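Local coordinates for protein leucine aminopeptidase 2, chloroplastic (Streptomyces sp. BC16019, PDB 5LHJ) that is the bottromycin maturation enzyme BotP, a hexameric manganese-binding M17 aminopeptidase that probably removes unsubstituted amino acids from the N-termini of peptides, at residues A[36-41]-A[102-107]; A[66-71]-A[77-82]; A[217-222]-A[226-231]; A[380-383]-A[387-390]; A[412-417]-A[439-444]. All blocks are in the same frame, centred on the assembly; numbering follows the deposited sequence.

Contact 1 of 5, residues A[36-41]-A[102-107]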
loop_
_atom_site.group_PDB
_atom_site.type_symbol
_atom_site.label_atom_id
_atom_site.label_comp_id
_atom_site.label_asym_id
_atom_site.label_seq_id
_atom_site.Cartn_x
_atom_site.Cartn_y
_atom_site.Cartn_z
ATOM N N ALA A 36 25.320 51.467 15.996
ATOM C CA ALA A 36 24.810 50.282 15.332
ATOM C C ALA A 36 25.854 49.804 14.326
ATOM O O ALA A 36 26.402 50.597 13.569
ATOM C CB ALA A 36 23.483 50.580 14.643
ATOM N N ASP A 37 26.146 48.509 14.335
ATOM C CA ASP A 37 26.996 47.927 13.305
ATOM C C ASP A 37 26.221 47.865 12.000
ATOM O O ASP A 37 26.805 48.044 10.943
ATOM C CB ASP A 37 27.455 46.524 13.690
ATOM C CG ASP A 37 28.286 46.513 14.948
ATOM O OD1 ASP A 37 29.059 47.471 15.172
ATOM O OD2 ASP A 37 28.144 45.552 15.731
ATOM N N VAL A 38 24.913 47.601 12.098
ATOM C CA VAL A 38 24.024 47.506 10.940
ATOM C C VAL A 38 22.757 48.336 11.176
ATOM O O VAL A 38 22.178 48.315 12.274
ATOM C CB VAL A 38 23.628 46.035 10.652
ATOM C CG1 VAL A 38 22.738 45.938 9.410
ATOM C CG2 VAL A 38 24.860 45.171 10.482
ATOM N N VAL A 39 22.343 49.069 10.144
ATOM C CA VAL A 39 21.080 49.803 10.130
ATOM C C VAL A 39 20.252 49.303 8.947
ATOM O O VAL A 39 20.752 49.280 7.817
ATOM C CB VAL A 39 21.307 51.316 9.973
ATOM C CG1 VAL A 39 19.975 52.053 9.829
ATOM C CG2 VAL A 39 22.102 51.860 11.157
ATOM N N ALA A 40 19.007 48.920 9.210
ATOM C CA ALA A 40 18.080 48.463 8.176
ATOM C C ALA A 40 17.079 49.559 7.840
ATOM O O ALA A 40 16.295 49.972 8.703
ATOM C CB ALA A 40 17.345 47.221 8.630
ATOM N N CYS A 41 17.091 49.963 6.570
ATOM C CA CYS A 41 16.279 51.050 6.032
ATOM C C CYS A 41 15.151 50.443 5.199
ATOM O O CYS A 41 15.431 49.687 4.265
ATOM C CB CYS A 41 17.171 51.919 5.136
ATOM S SG CYS A 41 16.383 53.311 4.297
ATOM N N ARG A 102 17.788 38.175 9.570
ATOM C CA ARG A 102 18.484 37.068 8.904
ATOM C C ARG A 102 19.717 37.507 8.097
ATOM O O ARG A 102 20.600 36.689 7.841
ATOM C CB ARG A 102 17.534 36.307 7.973
ATOM C CG ARG A 102 16.564 35.366 8.671
ATOM C CD ARG A 102 16.033 34.333 7.679
ATOM N NE ARG A 102 15.327 34.967 6.557
ATOM C CZ ARG A 102 14.058 35.391 6.585
ATOM N NH1 ARG A 102 13.314 35.264 7.684
ATOM N NH2 ARG A 102 13.523 35.953 5.494
ATOM N N ALA A 103 19.759 38.777 7.690
ATOM C CA ALA A 103 20.840 39.331 6.869
ATOM C C ALA A 103 21.905 40.105 7.650
ATOM O O ALA A 103 22.727 40.799 7.048
ATOM C CB ALA A 103 20.238 40.231 5.790
ATOM N N VAL A 104 21.913 39.968 8.974
ATOM C CA VAL A 104 22.786 40.753 9.844
ATOM C C VAL A 104 24.279 40.340 9.780
ATOM O O VAL A 104 25.169 41.141 10.096
ATOM C CB VAL A 104 22.218 40.726 11.301
ATOM C CG1 VAL A 104 22.643 39.474 12.059
ATOM C CG2 VAL A 104 22.566 41.987 12.053
ATOM N N GLY A 105 24.569 39.106 9.367
ATOM C CA GLY A 105 25.953 38.617 9.371
ATOM C C GLY A 105 26.480 38.553 10.804
ATOM O O GLY A 105 25.705 38.250 11.705
ATOM N N PRO A 106 27.775 38.867 11.025
ATOM C CA PRO A 106 28.385 38.777 12.354
ATOM C C PRO A 106 28.250 40.031 13.244
ATOM O O PRO A 106 28.991 40.162 14.224
ATOM C CB PRO A 106 29.856 38.527 12.021
ATOM C CG PRO A 106 30.069 39.315 10.776
ATOM C CD PRO A 106 28.788 39.160 9.994
ATOM N N ALA A 107 27.307 40.920 12.938
ATOM C CA ALA A 107 27.189 42.191 13.650
ATOM C C ALA A 107 26.780 41.985 15.103
ATOM O O ALA A 107 26.046 41.055 15.413
ATOM C CB ALA A 107 26.175 43.088 12.964
#

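Contact 2 of 5, residues A[66-71]-A[77-82]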
loop_
_atom_site.group_PDB
_atom_site.type_symbol
_atom_site.label_atom_id
_atom_site.label_comp_id
_atom_site.label_asym_id
_atom_site.label_seq_id
_atom_site.Cartn_x
_atom_site.Cartn_y
_atom_site.Cartn_z
ATOM N N VAL A 66 19.469 44.143 0.314
ATOM C CA VAL A 66 20.797 44.397 -0.266
ATOM C C VAL A 66 21.638 45.197 0.726
ATOM O O VAL A 66 21.257 46.305 1.103
ATOM C CB VAL A 66 20.698 45.145 -1.603
ATOM C CG1 VAL A 66 22.089 45.411 -2.168
ATOM C CG2 VAL A 66 19.879 44.327 -2.596
ATOM N N ALA A 67 22.767 44.624 1.132
ATOM C CA ALA A 67 23.677 45.248 2.090
ATOM C C ALA A 67 24.701 46.102 1.378
ATOM O O ALA A 67 25.177 45.740 0.295
ATOM C CB ALA A 67 24.388 44.196 2.918
ATOM N N GLU A 68 25.067 47.217 1.997
ATOM C CA GLU A 68 26.099 48.096 1.441
ATOM C C GLU A 68 26.841 48.813 2.557
ATOM O O GLU A 68 26.352 48.860 3.680
ATOM C CB GLU A 68 25.459 49.127 0.528
ATOM C CG GLU A 68 24.546 50.108 1.242
ATOM C CD GLU A 68 23.783 50.991 0.290
ATOM O OE1 GLU A 68 23.403 50.514 -0.804
ATOM O OE2 GLU A 68 23.576 52.167 0.635
ATOM N N PRO A 69 28.016 49.375 2.250
ATOM C CA PRO A 69 28.674 50.217 3.245
ATOM C C PRO A 69 27.855 51.454 3.610
ATOM O O PRO A 69 27.149 52.005 2.764
ATOM C CB PRO A 69 29.987 50.633 2.563
ATOM C CG PRO A 69 30.218 49.640 1.487
ATOM C CD PRO A 69 28.870 49.129 1.067
ATOM N N SER A 70 27.948 51.866 4.872
ATOM C CA SER A 70 27.381 53.131 5.325
ATOM C C SER A 70 28.083 54.296 4.609
ATOM O O SER A 70 29.158 54.116 4.057
ATOM C CB SER A 70 27.555 53.266 6.834
ATOM O OG SER A 70 28.929 53.285 7.180
ATOM N N ALA A 71 27.479 55.482 4.639
ATOM C CA ALA A 71 28.033 56.653 3.935
ATOM C C ALA A 71 29.477 56.966 4.352
ATOM O O ALA A 71 30.320 57.240 3.492
ATOM C CB ALA A 71 27.146 57.869 4.141
ATOM N N VAL A 77 24.714 49.269 5.913
ATOM C CA VAL A 77 23.314 49.619 5.706
ATOM C C VAL A 77 22.657 48.472 4.940
ATOM O O VAL A 77 23.232 47.958 3.979
ATOM C CB VAL A 77 23.170 50.952 4.936
ATOM C CG1 VAL A 77 21.750 51.147 4.400
ATOM C CG2 VAL A 77 23.573 52.123 5.828
ATOM N N LEU A 78 21.473 48.055 5.403
ATOM C CA LEU A 78 20.616 47.142 4.655
ATOM C C LEU A 78 19.466 47.936 4.068
ATOM O O LEU A 78 18.705 48.561 4.805
ATOM C CB LEU A 78 20.041 46.044 5.543
ATOM C CG LEU A 78 20.995 45.208 6.379
ATOM C CD1 LEU A 78 20.184 44.223 7.207
ATOM C CD2 LEU A 78 22.014 44.499 5.524
ATOM N N ASN A 79 19.351 47.936 2.742
ATOM C CA ASN A 79 18.116 48.356 2.105
ATOM C C ASN A 79 17.157 47.174 2.032
ATOM O O ASN A 79 17.508 46.107 1.506
ATOM C CB ASN A 79 18.388 48.962 0.732
ATOM C CG ASN A 79 18.976 50.366 0.832
ATOM O OD1 ASN A 79 18.448 51.230 1.551
ATOM N ND2 ASN A 79 20.069 50.597 0.130
ATOM N N VAL A 80 15.949 47.379 2.557
ATOM C CA VAL A 80 14.988 46.294 2.758
ATOM C C VAL A 80 13.681 46.656 2.071
ATOM O O VAL A 80 13.086 47.697 2.361
ATOM C CB VAL A 80 14.740 46.032 4.253
ATOM C CG1 VAL A 80 13.827 44.823 4.446
ATOM C CG2 VAL A 80 16.067 45.851 4.978
ATOM N N GLY A 81 13.239 45.799 1.158
ATOM C CA GLY A 81 12.041 46.067 0.380
ATOM C C GLY A 81 10.748 45.983 1.176
ATOM O O GLY A 81 10.563 45.074 1.981
ATOM N N LEU A 82 9.860 46.946 0.949
ATOM C CA LEU A 82 8.508 46.949 1.518
ATOM C C LEU A 82 7.415 46.942 0.439
ATOM O O LEU A 82 6.228 47.070 0.756
ATOM C CB LEU A 82 8.331 48.170 2.425
ATOM C CG LEU A 82 9.236 48.233 3.668
ATOM C CD1 LEU A 82 9.186 49.618 4.278
ATOM C CD2 LEU A 82 8.841 47.193 4.706
HETATM O O HOH W 1 21.454 48.421 -0.852
HETATM O O HOH W 2 21.231 53.409 -0.332
#

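Contact 3 of 5, residues A[217-222]-A[226-231]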
loop_
_atom_site.group_PDB
_atom_site.type_symbol
_atom_site.label_atom_id
_atom_site.label_comp_id
_atom_site.label_asym_id
_atom_site.label_seq_id
_atom_site.Cartn_x
_atom_site.Cartn_y
_atom_site.Cartn_z
ATOM N N ALA A 217 -3.759 10.162 42.389
ATOM C CA ALA A 217 -5.089 10.107 43.007
ATOM C C ALA A 217 -5.859 11.434 42.924
ATOM O O ALA A 217 -7.082 11.433 42.755
ATOM C CB ALA A 217 -4.980 9.657 44.461
ATOM N N GLY A 218 -5.151 12.559 43.038
ATOM C CA GLY A 218 -5.777 13.872 42.890
ATOM C C GLY A 218 -6.335 14.080 41.486
ATOM O O GLY A 218 -7.383 14.713 41.316
ATOM N N LEU A 219 -5.639 13.553 40.484
ATOM C CA LEU A 219 -6.137 13.579 39.098
ATOM C C LEU A 219 -7.363 12.673 38.941
ATOM O O LEU A 219 -8.381 13.097 38.409
ATOM C CB LEU A 219 -5.032 13.199 38.098
ATOM C CG LEU A 219 -5.442 13.081 36.618
ATOM C CD1 LEU A 219 -6.126 14.357 36.150
ATOM C CD2 LEU A 219 -4.251 12.749 35.733
ATOM N N THR A 220 -7.274 11.435 39.421
ATOM C CA THR A 220 -8.414 10.494 39.366
ATOM C C THR A 220 -9.732 11.095 39.906
ATOM O O THR A 220 -10.799 10.884 39.329
ATOM C CB THR A 220 -8.068 9.189 40.118
ATOM O OG1 THR A 220 -6.890 8.620 39.537
ATOM C CG2 THR A 220 -9.220 8.169 40.055
ATOM N N GLU A 221 -9.631 11.871 40.986
ATOM C CA GLU A 221 -10.788 12.548 41.598
ATOM C C GLU A 221 -11.569 13.491 40.671
ATOM O O GLU A 221 -12.748 13.715 40.893
ATOM C CB GLU A 221 -10.347 13.353 42.831
ATOM C CG GLU A 221 -10.054 12.496 44.045
ATOM C CD GLU A 221 -9.485 13.271 45.228
ATOM O OE1 GLU A 221 -9.352 14.517 45.158
ATOM O OE2 GLU A 221 -9.155 12.612 46.247
ATOM N N LEU A 222 -10.904 14.058 39.660
ATOM C CA LEU A 222 -11.541 15.011 38.754
ATOM C C LEU A 222 -12.427 14.338 37.718
ATOM O O LEU A 222 -13.263 14.999 37.123
ATOM C CB LEU A 222 -10.501 15.879 38.047
ATOM C CG LEU A 222 -9.530 16.660 38.922
ATOM C CD1 LEU A 222 -8.718 17.594 38.033
ATOM C CD2 LEU A 222 -10.259 17.432 40.012
ATOM N N GLY A 226 -11.328 10.364 29.830
ATOM C CA GLY A 226 -10.674 10.290 28.526
ATOM C C GLY A 226 -9.166 10.435 28.650
ATOM O O GLY A 226 -8.405 9.649 28.089
ATOM N N LEU A 227 -8.735 11.431 29.422
ATOM C CA LEU A 227 -7.310 11.661 29.673
ATOM C C LEU A 227 -6.627 10.437 30.302
ATOM O O LEU A 227 -5.575 10.003 29.829
ATOM C CB LEU A 227 -7.124 12.893 30.571
ATOM C CG LEU A 227 -5.703 13.180 31.077
ATOM C CD1 LEU A 227 -4.730 13.426 29.937
ATOM C CD2 LEU A 227 -5.754 14.386 32.005
ATOM N N THR A 228 -7.215 9.894 31.366
ATOM C CA THR A 228 -6.620 8.732 32.050
ATOM C C THR A 228 -6.636 7.461 31.159
ATOM O O THR A 228 -5.659 6.729 31.146
ATOM C CB THR A 228 -7.231 8.500 33.443
ATOM O OG1 THR A 228 -8.636 8.407 33.352
ATOM C CG2 THR A 228 -6.922 9.652 34.336
ATOM N N ALA A 229 -7.687 7.253 30.360
ATOM C CA ALA A 229 -7.739 6.096 29.431
ATOM C C ALA A 229 -6.695 6.162 28.321
ATOM O O ALA A 229 -5.987 5.172 28.045
ATOM C CB ALA A 229 -9.131 5.965 28.819
ATOM N N VAL A 230 -6.616 7.323 27.675
ATOM C CA VAL A 230 -5.664 7.539 26.588
ATOM C C VAL A 230 -4.227 7.442 27.111
ATOM O O VAL A 230 -3.386 6.834 26.479
ATOM C CB VAL A 230 -5.917 8.889 25.891
ATOM C CG1 VAL A 230 -4.729 9.318 25.029
ATOM C CG2 VAL A 230 -7.199 8.809 25.065
ATOM N N GLY A 231 -3.980 8.013 28.287
ATOM C CA GLY A 231 -2.636 8.112 28.826
ATOM C C GLY A 231 -2.083 6.847 29.456
ATOM O O GLY A 231 -0.907 6.803 29.787
#

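Contact 4 of 5, residues A[380-383]-A[387-390]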
loop_
_atom_site.group_PDB
_atom_site.type_symbol
_atom_site.label_atom_id
_atom_site.label_comp_id
_atom_site.label_asym_id
_atom_site.label_seq_id
_atom_site.Cartn_x
_atom_site.Cartn_y
_atom_site.Cartn_z
ATOM N N HIS A 380 -5.794 18.489 3.971
ATOM C CA HIS A 380 -5.998 18.046 2.586
ATOM C C HIS A 380 -6.586 19.114 1.674
ATOM O O HIS A 380 -6.114 19.287 0.554
ATOM C CB HIS A 380 -6.869 16.779 2.524
ATOM C CG HIS A 380 -6.128 15.524 2.854
ATOM N ND1 HIS A 380 -5.711 15.216 4.130
ATOM C CD2 HIS A 380 -5.739 14.490 2.072
ATOM C CE1 HIS A 380 -5.093 14.046 4.124
ATOM N NE2 HIS A 380 -5.089 13.589 2.885
ATOM N N ALA A 381 -7.614 19.810 2.149
ATOM C CA ALA A 381 -8.205 20.918 1.391
ATOM C C ALA A 381 -7.681 22.308 1.811
ATOM O O ALA A 381 -7.494 23.133 0.915
ATOM C CB ALA A 381 -9.726 20.870 1.422
ATOM N N LEU A 382 -7.370 22.552 3.092
ATOM C CA LEU A 382 -6.889 23.903 3.511
ATOM C C LEU A 382 -5.387 24.182 3.264
ATOM O O LEU A 382 -4.975 25.348 3.246
ATOM C CB LEU A 382 -7.236 24.216 4.967
ATOM C CG LEU A 382 -8.720 24.227 5.375
ATOM C CD1 LEU A 382 -8.860 24.677 6.808
ATOM C CD2 LEU A 382 -9.551 25.123 4.466
ATOM N N GLY A 383 -4.582 23.136 3.073
ATOM C CA GLY A 383 -3.135 23.306 2.964
ATOM C C GLY A 383 -2.434 23.459 4.300
ATOM O O GLY A 383 -3.062 23.513 5.361
ATOM N N GLY A 387 -5.237 27.351 9.640
ATOM C CA GLY A 387 -5.979 26.632 10.669
ATOM C C GLY A 387 -7.476 26.615 10.371
ATOM O O GLY A 387 -7.956 27.392 9.535
ATOM N N ALA A 388 -8.206 25.729 11.047
ATOM C CA ALA A 388 -9.666 25.640 10.921
ATOM C C ALA A 388 -10.322 26.203 12.180
ATOM O O ALA A 388 -9.881 25.893 13.310
ATOM C CB ALA A 388 -10.095 24.210 10.676
ATOM N N LEU A 389 -11.339 27.046 11.990
ATOM C CA LEU A 389 -12.116 27.659 13.085
ATOM C C LEU A 389 -13.550 27.135 13.037
ATOM O O LEU A 389 -14.188 27.194 11.987
ATOM C CB LEU A 389 -12.147 29.183 12.930
ATOM C CG LEU A 389 -13.168 29.968 13.760
ATOM C CD1 LEU A 389 -12.909 29.837 15.254
ATOM C CD2 LEU A 389 -13.161 31.428 13.348
ATOM N N PHE A 390 -14.050 26.646 14.168
ATOM C CA PHE A 390 -15.450 26.242 14.308
ATOM C C PHE A 390 -16.092 26.994 15.461
ATOM O O PHE A 390 -15.514 27.074 16.543
ATOM C CB PHE A 390 -15.560 24.764 14.624
ATOM C CG PHE A 390 -15.170 23.858 13.494
ATOM C CD1 PHE A 390 -13.851 23.465 13.323
ATOM C CD2 PHE A 390 -16.136 23.353 12.626
ATOM C CE1 PHE A 390 -13.488 22.596 12.302
ATOM C CE2 PHE A 390 -15.777 22.498 11.596
ATOM C CZ PHE A 390 -14.454 22.116 11.427
#

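Contact 5 of 5, residues A[412-417]-A[439-444]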
loop_
_atom_site.group_PDB
_atom_site.type_symbol
_atom_site.label_atom_id
_atom_site.label_comp_id
_atom_site.label_asym_id
_atom_site.label_seq_id
_atom_site.Cartn_x
_atom_site.Cartn_y
_atom_site.Cartn_z
ATOM N N CYS A 412 -9.521 29.595 8.460
ATOM C CA CYS A 412 -10.727 29.447 7.664
ATOM C C CYS A 412 -11.822 28.915 8.575
ATOM O O CYS A 412 -11.626 27.888 9.216
ATOM C CB CYS A 412 -10.497 28.443 6.537
ATOM S SG CYS A 412 -11.971 28.197 5.522
ATOM N N ARG A 413 -12.966 29.596 8.629
ATOM C CA ARG A 413 -14.126 29.056 9.344
ATOM C C ARG A 413 -14.751 27.896 8.575
ATOM O O ARG A 413 -15.086 28.035 7.390
ATOM C CB ARG A 413 -15.185 30.128 9.599
ATOM C CG ARG A 413 -16.251 29.666 10.586
ATOM C CD ARG A 413 -17.354 30.674 10.689
ATOM N NE ARG A 413 -18.359 30.277 11.666
ATOM C CZ ARG A 413 -19.447 30.978 11.943
ATOM N NH1 ARG A 413 -19.679 32.139 11.319
ATOM N NH2 ARG A 413 -20.310 30.522 12.842
ATOM N N LEU A 414 -14.908 26.754 9.228
ATOM C CA LEU A 414 -15.649 25.637 8.656
ATOM C C LEU A 414 -16.976 25.453 9.400
ATOM O O LEU A 414 -17.068 25.772 10.573
ATOM C CB LEU A 414 -14.809 24.364 8.707
ATOM C CG LEU A 414 -13.507 24.400 7.894
ATOM C CD1 LEU A 414 -12.775 23.070 8.060
ATOM C CD2 LEU A 414 -13.775 24.678 6.421
ATOM N N PRO A 415 -18.007 24.933 8.715
ATOM C CA PRO A 415 -19.340 24.789 9.302
ATOM C C PRO A 415 -19.498 23.578 10.209
ATOM O O PRO A 415 -18.959 22.493 9.937
ATOM C CB PRO A 415 -20.237 24.636 8.065
ATOM C CG PRO A 415 -19.359 23.955 7.075
ATOM C CD PRO A 415 -18.016 24.591 7.283
ATOM N N LEU A 416 -20.271 23.764 11.274
ATOM C CA LEU A 416 -20.709 22.653 12.120
ATOM C C LEU A 416 -21.906 21.988 11.436
ATOM O O LEU A 416 -23.053 22.209 11.815
ATOM C CB LEU A 416 -21.059 23.159 13.525
ATOM C CG LEU A 416 -19.838 23.634 14.337
ATOM C CD1 LEU A 416 -20.234 24.607 15.437
ATOM C CD2 LEU A 416 -19.094 22.449 14.941
ATOM N N LEU A 417 -21.625 21.155 10.434
ATOM C CA LEU A 417 -22.654 20.590 9.568
ATOM C C LEU A 417 -23.527 19.582 10.300
ATOM O O LEU A 417 -23.055 18.529 10.718
ATOM C CB LEU A 417 -22.022 19.907 8.354
ATOM C CG LEU A 417 -21.256 20.809 7.380
ATOM C CD1 LEU A 417 -20.458 20.005 6.376
ATOM C CD2 LEU A 417 -22.163 21.798 6.664
ATOM N N GLY A 439 -14.704 13.589 6.148
ATOM C CA GLY A 439 -15.278 14.662 6.976
ATOM C C GLY A 439 -14.835 14.673 8.430
ATOM O O GLY A 439 -15.496 15.303 9.275
ATOM N N ASP A 440 -13.710 14.018 8.737
ATOM C CA ASP A 440 -13.295 13.895 10.150
ATOM C C ASP A 440 -13.035 15.244 10.850
ATOM O O ASP A 440 -13.257 15.360 12.055
ATOM C CB ASP A 440 -12.071 12.985 10.316
ATOM C CG ASP A 440 -11.775 12.678 11.779
ATOM O OD1 ASP A 440 -12.695 12.202 12.492
ATOM O OD2 ASP A 440 -10.643 12.975 12.234
ATOM N N THR A 441 -12.570 16.256 10.123
ATOM C CA THR A 441 -12.329 17.567 10.733
ATOM C C THR A 441 -13.639 18.170 11.278
ATOM O O THR A 441 -13.690 18.648 12.418
ATOM C CB THR A 441 -11.643 18.547 9.748
ATOM O OG1 THR A 441 -10.393 17.995 9.300
ATOM C CG2 THR A 441 -11.373 19.883 10.434
ATOM N N ILE A 442 -14.702 18.079 10.480
ATOM C CA ILE A 442 -16.025 18.544 10.907
ATOM C C ILE A 442 -16.600 17.623 11.996
ATOM O O ILE A 442 -17.140 18.098 13.014
ATOM C CB ILE A 442 -16.970 18.735 9.694
ATOM C CG1 ILE A 442 -16.363 19.828 8.773
ATOM C CG2 ILE A 442 -18.378 19.079 10.181
ATOM C CD1 ILE A 442 -17.210 20.308 7.629
ATOM N N GLN A 443 -16.450 16.313 11.821
ATOM C CA GLN A 443 -16.943 15.359 12.817
ATOM C C GLN A 443 -16.275 15.567 14.179
ATOM O O GLN A 443 -16.944 15.486 15.204
ATOM C CB GLN A 443 -16.739 13.918 12.354
ATOM C CG GLN A 443 -17.583 13.559 11.145
ATOM C CD GLN A 443 -17.037 12.371 10.378
ATOM O OE1 GLN A 443 -16.394 11.484 10.951
ATOM N NE2 GLN A 443 -17.309 12.326 9.076
ATOM N N ALA A 444 -14.970 15.870 14.182
ATOM C CA ALA A 444 -14.259 16.105 15.456
ATOM C C ALA A 444 -14.803 17.333 16.188
ATOM O O ALA A 444 -14.937 17.330 17.421
ATOM C CB ALA A 444 -12.759 16.241 15.236
#

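Contact 1 of 5, residues A[36-41]-A[102-107]
Val104 is the first residue of the 102-107 segment to meet the strand that begins at Val38, and loosely: its CG2 methyl lies 4.2 Å from CG2 of Val38. From Val104 the chain folds through a type II' turn that ends at Ala107. Gly105, at the second position of the turn, has a phi of 64°, and a CB there would collide with CD of Pro106. The turn delivers Ala107 to the start of the strand, where its methyl group takes up the tighter half of the contact. CB of Ala107 sits 3.5 Å from Val38 CG2, closer than usual for two carbons, and 3.7 Å from CB of Asp37. With Val38 CG1 anti to the backbone N (chi1 -178°), CG2 lies anti to the carbonyl carbon, and this branch reaches both Val104 and Ala107. The carboxylate of Asp37 is held beside the same loop, OD2 accepting a hydrogen bond from the backbone N of Arg108. Val38 also packs on Leu110 and Leu78 of the two flanking strands. The contact is thus apolar: methyl packing seats the loop after helix 90-102 against strand 38-43, while polar ties form with residues that follow the turn.

Contact 2 of 5, residues A[66-71]-A[77-82]
Val66 and Asn79 form one hydrogen-bonded pair of this antiparallel hairpin, Glu68 and Val77 the next, with the non-hydrogen-bonded pair Ala67-Leu78 between them. Both N-H and C=O groups of each hydrogen-bonded pair are used. Val66 N gives to Asn79 O at 3.0 Å, in the plane of the Asn79 carbonyl, whereas Asn79 N comes to Val66 O tilted 30° from the Val66 carbonyl plane. The Glu68-Val77 bonds are shorter, Val77 N lying 2.8 Å from Glu68 O in an almost straight N-H...O line (176°). Over the face that carries Val66, Glu68, Val77 and Asn79, a water donates to both Val66 O and Glu68 OE1 and accepts from Asn79 ND2 at 2.8 Å. A second water receives from ND2 and donates to Glu68 OE2, 2.8 Å away. Chi1 of 66° sets Glu68 CG between its backbone N and carbonyl carbon, alongside Val77 CB, and the extended chain then carries the carboxylate to this water pair. Asn79 OD1 turns elsewhere, to a weak bond from Arg43. Were Glu68 an alanine, both waters would probably lose an acceptor and the flank of Val77 its cover. On the other face Ala67 CB packs at 3.5 Å against Leu78 CD2. Strand 65-69, outermost of its sheet within this chain, is thus held both by direct backbone bonds and by water-mediated bonds tying carboxylate to carboxamide.

Contact 3 of 5, residues A[217-222]-A[226-231]
Leu219 and Leu227 meet across two successive short helices with their side chains at about a right angle. The touching atoms are terminal methyls, CD1 of Leu219 and CD2 of Leu227, 4.2 Å apart, an ordinary van der Waals distance. Both leucines put CG anti to the backbone N (chi1 175° in Leu219 and 173° in Leu227), yet because the helices present them from different directions the two branched ends cross instead of running alongside each other. The second methyl of Leu219, CD2, reaches over to Thr228 and lies 4.3 Å from its CG2. Leu219 thus spreads its two branches over neighbouring residues of the facing helix, one for each methyl. Thr228 meets it with its carbon branch, while its OG1 hydrogen-bonds to the carbonyl O of Thr225 one turn earlier, so the polar end of this side chain is satisfied within its own helix. The contact is small and purely apolar, and its leucines are buried. Around it, both leucines also pack on Pro238 and on Tyr240 of strand 239-245. Leu227 also touches Pro312 and Ala314 of strand 306-316 and Val349 of helix 345-358, whose Asp352 receives a hydrogen bond from the backbone N of Gly226. Helix 225-231 thereby rests on the central sheet of the catalytic domain, and helix 216-220 packs beside it, Leu219 reaching the same Tyr240.

Contact 4 of 5, residues A[380-383]-A[387-390]
Apolar packing comes first in this contact, and it rests on one branch of Leu382. Its CD1 methyl stands 4.1 Å from CB of Ala388, a methyl-to-methyl approach between the last turn of helix 377-382 and strand 386-390. The leucine holds CG anti to its carbonyl carbon (chi1 -60°), and the extended chi2 of -175° carries CD1 out from the helix to the strand. The second kind of interaction is a methyl group against a backbone carbonyl: the same CD1 lies 4.0 Å from O of Gly387. That oxygen has its polar partner elsewhere, in the backbone N of Cys412 on the adjoining parallel strand, so the leucine adds only van der Waals cover. Backbone conformation supplies the third element. Gly383 leaves the helix with a phi of 80°, at angles where a CB would be jammed against the preceding carbonyl O; the chain turns away here and comes back as the strand only a few residues later. On the subunit side, Leu382 packs on Leu414 of the third subunit, and His380 stacks its ring on His380 of that chain. All three touching residues are buried. With no polar group of Leu382 or Ala388 to pair, the contact is van der Waals packing, one methyl lying between the helix end and the strand, while the strand's hydrogen-bonding capacity goes to its sheet neighbours.

Contact 5 of 5, residues A[412-417]-A[439-444]
A hydrophobic seam at a subunit interface of the catalytic domain joins the chain leaving strand 410-413 to the first turn of helix 440-449. At its centre is Ile442, whose CD1 meets CD1 of Leu417 at 3.5 Å, a tight approach for two methyls whose side chains run at a slant to each other. The CG2 branch, anti to the backbone N, turns to the bend in the opposite segment and lies 3.5 Å from the carbonyl O of Pro415. Beside it the proline ring takes part through CG, 4.3 Å from Ile442 CD1. The Pro415 carbonyl also receives a weak hydrogen bond from Leu417 N, closing an inverse gamma turn centred on Leu416 that brings Leu417 round to the isoleucine. Shortening Ile442 to an alanine is likely to open a gap beside Leu417 and take the apolar cover from the Pro415 carbonyl. Further along, Leu414 CD1 touches Thr441 CG2 at 4.2 Å, while Thr441 OG1 hydrogen-bonds to Thr375. Ile442 also packs on Ala381 of the third subunit, and Pro415 on Cys412 there. Gly439 occupies the N-cap position. The arrangement is typical of helix-and-sheet packing in the M17 alpha/beta catalytic domain, here bordering the third subunit.

Contacts 1 and 2 belong to one sheet of the N-terminal domain and lie about 9 Å apart, centre to centre; the strands of 36-41 and 77-82 are neighbours there, with Cys41 N 2.8 Å from Leu78 O. Contacts 4 and 5 are equally close in the catalytic domain, where Leu389 O is 2.9 Å from Leu414 N and both contacts touch the third subunit. Contacts 1 and 2 touch the second subunit instead. Contact 3 lies apart, its centre about 28 Å from that of contact 5. Of the five it comes nearest the manganese-binding residues, which carry no metal in this chain: the side chain of Leu227 is about 9 Å from those of Lys261 and Glu345, whereas that of Thr441 in contact 5 is about 12 Å from Lys261.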